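PDB 4NJ5: histone-lysine N-methyltransferase family member SUVH9 from Arabidopsis thaliana, which takes part in gene silencing and lacks methyltransferase activity, probably binding methylated DNA and recruiting RNA polymerase V to chromatin. Local coordinates for residues 257-262 and 279-284. Residues are numbered along the deposited sequence; the frame is centred on the assembly and turned at random.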
loop_
_atom_site.group_PDB
_atom_site.type_symbol
_atom_site.label_atom_id
_atom_site.label_comp_id
_atom_site.label_asym_id
_atom_site.label_seq_id
_atom_site.Cartn_x
_atom_site.Cartn_y
_atom_site.Cartn_z
ATOM N N ASN A 257 -1.658 -8.456 23.805
ATOM C CA ASN A 257 -1.703 -9.442 24.878
ATOM C C ASN A 257 -2.859 -10.396 24.624
ATOM O O ASN A 257 -3.711 -10.653 25.494
ATOM C CB ASN A 257 -1.809 -8.751 26.263
ATOM C CG ASN A 257 -0.963 -9.402 27.308
ATOM O OD1 ASN A 257 0.117 -8.906 27.652
ATOM N ND2 ASN A 257 -1.424 -10.545 27.805
ATOM N N GLY A 258 -2.860 -10.918 23.396
ATOM C CA GLY A 258 -3.865 -11.865 22.923
ATOM C C GLY A 258 -5.265 -11.276 22.745
ATOM O O GLY A 258 -6.224 -12.003 22.409
ATOM N N LYS A 259 -5.404 -9.963 22.946
ATOM C CA LYS A 259 -6.724 -9.347 22.720
ATOM C C LYS A 259 -7.020 -9.029 21.257
ATOM O O LYS A 259 -8.167 -8.725 20.899
ATOM C CB LYS A 259 -6.967 -8.101 23.578
ATOM C CG LYS A 259 -7.135 -8.371 25.063
ATOM C CD LYS A 259 -6.949 -7.096 25.868
ATOM C CE LYS A 259 -7.199 -7.353 27.343
ATOM N NZ LYS A 259 -6.756 -6.203 28.185
ATOM N N GLU A 260 -5.975 -9.082 20.438
ATOM C CA GLU A 260 -6.100 -9.008 18.999
ATOM C C GLU A 260 -5.905 -10.419 18.462
ATOM O O GLU A 260 -5.378 -11.290 19.156
ATOM C CB GLU A 260 -5.035 -8.077 18.414
ATOM C CG GLU A 260 -5.106 -6.612 18.858
ATOM C CD GLU A 260 -6.229 -5.824 18.206
ATOM O OE1 GLU A 260 -7.126 -6.436 17.588
ATOM O OE2 GLU A 260 -6.213 -4.579 18.318
ATOM N N ASN A 261 -6.323 -10.642 17.222
ATOM C CA ASN A 261 -6.165 -11.948 16.594
ATOM C C ASN A 261 -4.775 -12.117 15.998
ATOM O O ASN A 261 -4.401 -13.205 15.563
ATOM C CB ASN A 261 -7.240 -12.166 15.532
ATOM C CG ASN A 261 -8.627 -12.241 16.125
ATOM O OD1 ASN A 261 -8.836 -12.873 17.161
ATOM N ND2 ASN A 261 -9.586 -11.585 15.482
ATOM N N VAL A 262 -4.021 -11.025 15.979
ATOM C CA VAL A 262 -2.618 -11.050 15.590
ATOM C C VAL A 262 -1.799 -10.344 16.669
ATOM O O VAL A 262 -2.299 -9.437 17.335
ATOM C CB VAL A 262 -2.394 -10.390 14.211
ATOM C CG1 VAL A 262 -2.849 -11.322 13.100
ATOM C CG2 VAL A 262 -3.120 -9.055 14.129
ATOM N N TYR A 279 -0.230 0.778 29.628
ATOM C CA TYR A 279 -1.638 0.999 29.319
ATOM C C TYR A 279 -2.348 -0.343 29.387
ATOM O O TYR A 279 -1.717 -1.394 29.247
ATOM C CB TYR A 279 -1.829 1.589 27.918
ATOM C CG TYR A 279 -1.190 2.941 27.711
ATOM C CD1 TYR A 279 -1.869 4.110 28.034
ATOM C CD2 TYR A 279 0.084 3.049 27.172
ATOM C CE1 TYR A 279 -1.284 5.350 27.837
ATOM C CE2 TYR A 279 0.673 4.280 26.973
ATOM C CZ TYR A 279 -0.014 5.427 27.306
ATOM O OH TYR A 279 0.578 6.654 27.108
ATOM N N GLU A 280 -3.657 -0.317 29.601
ATOM C CA GLU A 280 -4.451 -1.520 29.435
ATOM C C GLU A 280 -4.877 -1.567 27.979
ATOM O O GLU A 280 -5.528 -0.643 27.488
ATOM C CB GLU A 280 -5.675 -1.505 30.347
ATOM C CG GLU A 280 -6.664 -2.617 30.053
ATOM C CD GLU A 280 -7.878 -2.576 30.954
ATOM O OE1 GLU A 280 -7.741 -2.170 32.129
ATOM O OE2 GLU A 280 -8.972 -2.945 30.481
ATOM N N TYR A 281 -4.496 -2.631 27.283
ATOM C CA TYR A 281 -4.819 -2.748 25.870
ATOM C C TYR A 281 -6.318 -2.925 25.663
ATOM O O TYR A 281 -6.964 -3.709 26.358
ATOM C CB TYR A 281 -4.053 -3.898 25.213
ATOM C CG TYR A 281 -4.058 -3.803 23.707
ATOM C CD1 TYR A 281 -3.011 -3.195 23.028
ATOM C CD2 TYR A 281 -5.124 -4.295 22.963
ATOM C CE1 TYR A 281 -3.019 -3.096 21.652
ATOM C CE2 TYR A 281 -5.143 -4.198 21.590
ATOM C CZ TYR A 281 -4.088 -3.597 20.938
ATOM O OH TYR A 281 -4.104 -3.497 19.565
ATOM N N LEU A 282 -6.860 -2.186 24.701
ATOM C CA LEU A 282 -8.283 -2.228 24.400
ATOM C C LEU A 282 -8.479 -2.271 22.888
ATOM O O LEU A 282 -8.212 -1.291 22.194
ATOM C CB LEU A 282 -8.979 -1.006 24.996
ATOM C CG LEU A 282 -10.480 -0.892 24.736
ATOM C CD1 LEU A 282 -11.229 -2.089 25.316
ATOM C CD2 LEU A 282 -11.024 0.416 25.289
ATOM N N ALA A 283 -8.950 -3.408 22.385
ATOM C CA ALA A 283 -8.960 -3.660 20.946
ATOM C C ALA A 283 -10.064 -2.910 20.207
ATOM O O ALA A 283 -9.936 -2.615 19.020
ATOM C CB ALA A 283 -9.049 -5.154 20.667
ATOM N N GLN A 284 -11.150 -2.611 20.909
ATOM C CA GLN A 284 -12.266 -1.890 20.312
ATOM C C GLN A 284 -12.675 -0.738 21.217
ATOM O O GLN A 284 -12.607 -0.854 22.438
ATOM C CB GLN A 284 -13.457 -2.825 20.094
ATOM C CG GLN A 284 -13.161 -4.032 19.222
ATOM C CD GLN A 284 -14.418 -4.797 18.860
ATOM O OE1 GLN A 284 -15.259 -4.310 18.101
ATOM N NE2 GLN A 284 -14.562 -5.996 19.414
HETATM O O HOH W 1 -8.287 -6.067 30.513
#
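The hydroxyl of Y281 donates a hydrogen bond to the carboxylate of E260, with Y281 OH 2.7 Å from E260 OE2. The oxygen lies at the ring edge, in the ring plane, and accepts through its anti lone pair. The carboxylate itself is turned steeply against the ring, 76° between planes. E260 CG lies anti to the carbonyl carbon (chi1 -62°), 3.3 Å from Y281 OH, and a bend at chi2 (-75°) turns the carboxylate to the phenol. The methyl of A283 fills in beside this pair. A283 CB is 3.7 Å from E260 OE2 and equally 3.7 Å from the backbone O of K259.

K259 makes the second link. Its chain runs extended beyond CG, and K259 NZ donates to the backbone O of Y281 at 3.1 Å. The amine lies in the carbonyl plane, on a lone pair. K259 NZ and E280 OE2 are 4.6 Å apart, too far for a salt bridge. One water spans them, accepting from K259 and donating weakly to E280.

The Y281 hydroxyl has a second partner, the backbone N of V457, so it donates to E260 and accepts from V457. An alanine in place of E260 would probably leave the hydroxyl of the buried tyrosine without its acceptor and A283 with less cover. The backbone N of E260 is held by S256 OG, and its side chain also touches L359.

This surface contact lies in the Pre-SET motif range, away from the zinc cluster. It joins the loop between strands 250-252 and 264-267 to strand 280-281, which pairs in parallel with strand 454-455.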